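Local coordinates for protein type I modular polyketide synthase (Streptomyces albus subsp. albus, PDB 6IYR) that probably transfers an acyl building block from coenzyme A, as the acyltransferase domain of module 8 in the salinomycin polyketide synthase, at residues Lys240-Leu252 with Val327-Ile341. Numbering follows the deposited sequence.
With PO4 (phosphate ion), chain B.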
loop_
_atom_site.group_PDB
_atom_site.type_symbol
_atom_site.label_atom_id
_atom_site.label_comp_id
_atom_site.label_asym_id
_atom_site.label_seq_id
_atom_site.Cartn_x
_atom_site.Cartn_y
_atom_site.Cartn_z
ATOM N N LYS A 240 3.711 7.639 18.263
ATOM C CA LYS A 240 3.821 7.011 19.540
ATOM C C LYS A 240 3.245 5.563 19.495
ATOM O O LYS A 240 3.909 4.631 19.910
ATOM C CB LYS A 240 3.119 7.870 20.582
ATOM C CG LYS A 240 3.173 7.340 21.992
ATOM C CD LYS A 240 2.320 8.263 22.878
ATOM C CE LYS A 240 2.648 8.119 24.348
ATOM N NZ LYS A 240 2.170 9.290 25.127
ATOM N N VAL A 241 2.036 5.385 18.985
ATOM C CA VAL A 241 1.457 4.031 18.876
ATOM C C VAL A 241 2.375 3.116 18.080
ATOM O O VAL A 241 2.705 2.022 18.547
ATOM C CB VAL A 241 0.064 4.038 18.249
ATOM C CG1 VAL A 241 -0.480 2.621 18.074
ATOM C CG2 VAL A 241 -0.908 4.821 19.129
ATOM N N SER A 242 2.976 3.651 17.013
ATOM C CA SER A 242 3.779 2.824 16.133
ATOM C C SER A 242 5.032 2.365 16.852
ATOM O O SER A 242 5.340 1.178 16.870
ATOM C CB SER A 242 4.158 3.567 14.843
ATOM O OG SER A 242 5.037 2.747 14.075
ATOM N N ALA A 243 5.711 3.311 17.482
ATOM C CA ALA A 243 6.993 3.071 18.059
ATOM C C ALA A 243 6.873 2.254 19.339
ATOM O O ALA A 243 7.715 1.404 19.632
ATOM C CB ALA A 243 7.671 4.382 18.347
ATOM N N LEU A 244 5.870 2.565 20.139
ATOM C CA LEU A 244 5.790 1.988 21.488
ATOM C C LEU A 244 5.121 0.606 21.427
ATOM O O LEU A 244 5.475 -0.326 22.152
ATOM C CB LEU A 244 5.013 2.946 22.409
ATOM C CG LEU A 244 5.842 3.899 23.268
ATOM C CD1 LEU A 244 7.198 4.301 22.733
ATOM C CD2 LEU A 244 5.078 5.088 23.811
ATOM N N ARG A 245 4.226 0.417 20.480
ATOM C CA ARG A 245 3.697 -0.925 20.281
ATOM C C ARG A 245 4.760 -1.866 19.741
ATOM O O ARG A 245 4.830 -3.014 20.175
ATOM C CB ARG A 245 2.518 -0.848 19.359
ATOM C CG ARG A 245 1.756 -2.117 19.078
ATOM C CD ARG A 245 1.697 -2.176 17.581
ATOM N NE ARG A 245 0.553 -2.844 17.008
ATOM C CZ ARG A 245 0.698 -3.678 15.981
ATOM N NH1 ARG A 245 1.948 -4.055 15.557
ATOM N NH2 ARG A 245 -0.383 -4.172 15.411
ATOM N N ALA A 246 5.641 -1.353 18.877
ATOM C CA ALA A 246 6.731 -2.136 18.320
ATOM C C ALA A 246 7.764 -2.490 19.376
ATOM O O ALA A 246 8.290 -3.620 19.410
ATOM C CB ALA A 246 7.407 -1.404 17.168
ATOM N N LYS A 247 8.020 -1.561 20.281
ATOM C CA LYS A 247 8.916 -1.896 21.366
ATOM C C LYS A 247 8.355 -3.022 22.235
ATOM O O LYS A 247 9.094 -3.856 22.700
ATOM C CB LYS A 247 9.194 -0.695 22.250
ATOM C CG LYS A 247 10.127 0.301 21.602
ATOM C CD LYS A 247 10.802 1.153 22.643
ATOM C CE LYS A 247 10.696 2.609 22.293
ATOM N NZ LYS A 247 11.676 2.889 21.219
ATOM N N ALA A 248 7.066 -2.971 22.551
ATOM C CA ALA A 248 6.484 -3.988 23.443
ATOM C C ALA A 248 6.639 -5.354 22.796
ATOM O O ALA A 248 6.998 -6.342 23.460
ATOM C CB ALA A 248 5.020 -3.682 23.708
ATOM N N LEU A 249 6.457 -5.387 21.477
ATOM C CA LEU A 249 6.639 -6.593 20.681
ATOM C C LEU A 249 8.012 -7.248 20.734
ATOM O O LEU A 249 8.179 -8.391 20.324
ATOM C CB LEU A 249 6.358 -6.306 19.199
ATOM C CG LEU A 249 4.928 -6.552 18.730
ATOM C CD1 LEU A 249 4.768 -6.230 17.252
ATOM C CD2 LEU A 249 4.452 -7.968 19.018
ATOM N N LEU A 250 9.017 -6.482 21.098
ATOM C CA LEU A 250 10.324 -7.038 21.345
ATOM C C LEU A 250 10.257 -8.268 22.236
ATOM O O LEU A 250 11.064 -9.191 22.087
ATOM C CB LEU A 250 11.176 -5.998 22.027
ATOM C CG LEU A 250 12.163 -5.132 21.259
ATOM C CD1 LEU A 250 12.247 -5.396 19.792
ATOM C CD2 LEU A 250 12.093 -3.664 21.609
ATOM N N ALA A 251 9.278 -8.317 23.131
ATOM C CA ALA A 251 9.217 -9.413 24.099
ATOM C C ALA A 251 8.694 -10.656 23.444
ATOM O O ALA A 251 8.678 -11.699 24.072
ATOM C CB ALA A 251 8.304 -9.037 25.261
ATOM N N LEU A 252 8.130 -10.536 22.245
ATOM C CA LEU A 252 7.627 -11.713 21.534
ATOM C C LEU A 252 8.542 -12.236 20.449
ATOM O O LEU A 252 8.313 -13.335 19.905
ATOM C CB LEU A 252 6.247 -11.463 20.929
ATOM C CG LEU A 252 5.097 -11.177 21.886
ATOM C CD1 LEU A 252 3.799 -11.418 21.132
ATOM C CD2 LEU A 252 5.163 -11.999 23.145
ATOM N N VAL A 327 0.139 -12.519 22.545
ATOM C CA VAL A 327 0.067 -11.070 22.733
ATOM C C VAL A 327 -0.438 -10.700 24.150
ATOM O O VAL A 327 -0.218 -9.587 24.647
ATOM C CB VAL A 327 -0.879 -10.488 21.625
ATOM C CG1 VAL A 327 -1.190 -9.040 21.865
ATOM C CG2 VAL A 327 -0.204 -10.643 20.259
ATOM N N GLU A 328 -1.104 -11.638 24.816
ATOM C CA GLU A 328 -1.632 -11.361 26.186
ATOM C C GLU A 328 -0.519 -10.980 27.108
ATOM O O GLU A 328 -0.680 -10.144 27.975
ATOM C CB GLU A 328 -2.391 -12.576 26.752
ATOM C CG GLU A 328 -3.774 -12.700 26.111
ATOM C CD GLU A 328 -4.403 -14.101 26.157
ATOM O OE1 GLU A 328 -3.803 -15.051 26.717
ATOM O OE2 GLU A 328 -5.518 -14.252 25.604
ATOM N N HIS A 329 0.659 -11.510 26.838
ATOM C CA HIS A 329 1.829 -11.234 27.659
ATOM C C HIS A 329 2.250 -9.749 27.645
ATOM O O HIS A 329 2.884 -9.282 28.567
ATOM C CB HIS A 329 2.948 -12.154 27.155
ATOM C CG HIS A 329 4.314 -11.813 27.649
ATOM N ND1 HIS A 329 4.719 -12.078 28.944
ATOM C CD2 HIS A 329 5.443 -11.511 26.961
ATOM C CE1 HIS A 329 6.008 -11.798 29.066
ATOM N NE2 HIS A 329 6.471 -11.459 27.872
ATOM N N ILE A 330 1.924 -8.993 26.605
ATOM C CA ILE A 330 2.303 -7.579 26.610
ATOM C C ILE A 330 1.083 -6.642 26.700
ATOM O O ILE A 330 1.176 -5.416 26.498
ATOM C CB ILE A 330 3.131 -7.207 25.362
ATOM C CG1 ILE A 330 2.347 -7.606 24.083
ATOM C CG2 ILE A 330 4.478 -7.885 25.442
ATOM C CD1 ILE A 330 2.895 -7.025 22.781
ATOM N N ARG A 331 -0.067 -7.210 26.989
ATOM C CA ARG A 331 -1.275 -6.394 27.060
ATOM C C ARG A 331 -1.132 -5.210 28.002
ATOM O O ARG A 331 -1.487 -4.071 27.651
ATOM C CB ARG A 331 -2.442 -7.249 27.483
ATOM C CG ARG A 331 -3.730 -6.473 27.631
ATOM C CD ARG A 331 -4.749 -7.298 28.393
ATOM N NE ARG A 331 -6.068 -7.080 27.817
ATOM C CZ ARG A 331 -6.984 -6.222 28.263
ATOM N NH1 ARG A 331 -8.114 -6.058 27.574
ATOM N NH2 ARG A 331 -6.803 -5.553 29.399
ATOM N N ALA A 332 -0.722 -5.464 29.238
ATOM C CA ALA A 332 -0.725 -4.372 30.223
ATOM C C ALA A 332 0.262 -3.288 29.795
ATOM O O ALA A 332 -0.002 -2.107 29.929
ATOM C CB ALA A 332 -0.396 -4.885 31.612
ATOM N N GLU A 333 1.409 -3.701 29.272
ATOM C CA GLU A 333 2.386 -2.763 28.785
ATOM C C GLU A 333 1.808 -1.902 27.660
ATOM O O GLU A 333 1.986 -0.682 27.656
ATOM C CB GLU A 333 3.671 -3.502 28.330
ATOM C CG GLU A 333 4.742 -2.539 27.845
ATOM C CD GLU A 333 5.974 -3.214 27.244
ATOM O OE1 GLU A 333 6.760 -2.511 26.566
ATOM O OE2 GLU A 333 6.129 -4.439 27.389
ATOM N N VAL A 334 1.118 -2.512 26.708
ATOM C CA VAL A 334 0.575 -1.756 25.568
ATOM C C VAL A 334 -0.482 -0.757 26.043
ATOM O O VAL A 334 -0.413 0.460 25.761
ATOM C CB VAL A 334 -0.039 -2.693 24.486
ATOM C CG1 VAL A 334 -0.841 -1.897 23.461
ATOM C CG2 VAL A 334 1.067 -3.463 23.792
ATOM N N LEU A 335 -1.367 -1.248 26.895
ATOM C CA LEU A 335 -2.416 -0.413 27.460
ATOM C C LEU A 335 -1.842 0.755 28.227
ATOM O O LEU A 335 -2.335 1.888 28.133
ATOM C CB LEU A 335 -3.301 -1.235 28.370
ATOM C CG LEU A 335 -4.117 -2.290 27.658
ATOM C CD1 LEU A 335 -4.946 -3.038 28.699
ATOM C CD2 LEU A 335 -5.009 -1.662 26.609
ATOM N N SER A 336 -0.758 0.512 28.946
ATOM C CA SER A 336 -0.175 1.574 29.744
ATOM C C SER A 336 0.667 2.566 28.901
ATOM O O SER A 336 0.558 3.789 29.071
ATOM C CB SER A 336 0.658 0.972 30.851
ATOM O OG SER A 336 1.358 1.966 31.525
ATOM N N ALA A 337 1.471 2.040 27.978
ATOM C CA ALA A 337 2.308 2.876 27.103
ATOM C C ALA A 337 1.467 3.917 26.348
ATOM O O ALA A 337 1.926 5.020 26.091
ATOM C CB ALA A 337 3.055 2.001 26.097
ATOM N N LEU A 338 0.297 3.504 25.901
ATOM C CA LEU A 338 -0.562 4.316 25.058
ATOM C C LEU A 338 -1.753 4.985 25.782
ATOM O O LEU A 338 -2.686 5.462 25.137
ATOM C CB LEU A 338 -1.162 3.427 23.976
ATOM C CG LEU A 338 -0.326 3.112 22.745
ATOM C CD1 LEU A 338 1.148 3.406 22.885
ATOM C CD2 LEU A 338 -0.598 1.711 22.305
ATOM N N SER A 339 -1.731 5.047 27.099
ATOM C CA SER A 339 -2.879 5.601 27.814
ATOM C C SER A 339 -3.118 7.074 27.458
ATOM O O SER A 339 -4.228 7.569 27.608
ATOM C CB SER A 339 -2.687 5.485 29.323
ATOM O OG SER A 339 -1.580 6.282 29.701
ATOM N N GLY A 340 -2.073 7.775 27.028
ATOM C CA GLY A 340 -2.160 9.219 26.851
ATOM C C GLY A 340 -2.602 9.717 25.486
ATOM O O GLY A 340 -2.788 10.907 25.312
ATOM N N ILE A 341 -2.766 8.848 24.494
ATOM C CA ILE A 341 -3.116 9.359 23.173
ATOM C C ILE A 341 -4.523 9.959 23.196
ATOM O O ILE A 341 -5.349 9.558 24.006
ATOM C CB ILE A 341 -2.999 8.272 22.068
ATOM C CG1 ILE A 341 -3.902 7.077 22.367
ATOM C CG2 ILE A 341 -1.563 7.783 21.971
ATOM C CD1 ILE A 341 -3.876 6.004 21.275
HETATM P P PO4 B . 2.065 -6.958 12.690
HETATM O O1 PO4 B . 2.990 -7.303 11.539
HETATM O O2 PO4 B . 2.633 -6.856 14.117
HETATM O O3 PO4 B . 1.529 -5.593 12.289
HETATM O O4 PO4 B . 1.069 -8.085 12.740
HETATM O O HOH W 1 6.212 -0.226 25.039
HETATM O O HOH W 2 7.803 -5.827 26.089
#
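Residues 240-248, the last part of helix 235-248, run nearly antiparallel to helix 331-337 (160°), the axes of these segments approaching to 9.7 Å, in an apolar contact on one flank of the acyltransferase domain where Ala248 lies level with Ile330 and Val241 with Leu338. Ala248 CB lies 4.1 Å from Ile330 CD1 and also touches Val334 CG2. Ile330, at the N-cap position of helix 331-337, has CG1 placed between its backbone N and carbonyl carbon (chi1 55°), which sends CD1 toward the Ala248-Leu249 backbone and leaves CG2 against Ala248 O and Ala251 CB. At the other end Val241 CG2 meets Leu338 CG and, at 3.8 Å, Ile341 CD1, the side chains crossing at about a right angle. Leu244 CB rests on Leu338 CD1, while the extended Lys240 chain crosses Ile341 obliquely, CD near CG2, and brings CE to 3.6 Å from Ala337 O. Beyond Ile330, Leu252 CD2 approaches the edge of the His329 ring, near its plane. No direct hydrogen bond joins the segments; instead the extended Glu333 lays its carboxylate over Ala248, and two waters link it to carbonyls. One donates to Leu244 O and to Glu333 OE1 (2.8 Å), the other to Ala248 O and Glu333 OE2. Arg245, bent at chi2, carries its guanidinium off from helix 331-337: NH1 donates to O2 of a phosphate (3.2 Å, 145°), probably from the crystallisation liquor, which Tyr320, Ser322, His323 and Gln221 N also bind. Its NH2 bonds to Asn372 and weakly to Ser220 of a probable nucleophile elbow. In related acyltransferases the arginine at this place in the helix after the GxSxG serine pairs with the extender's carboxylate; Arg245 probably does the same, with the phosphate marking that anion site.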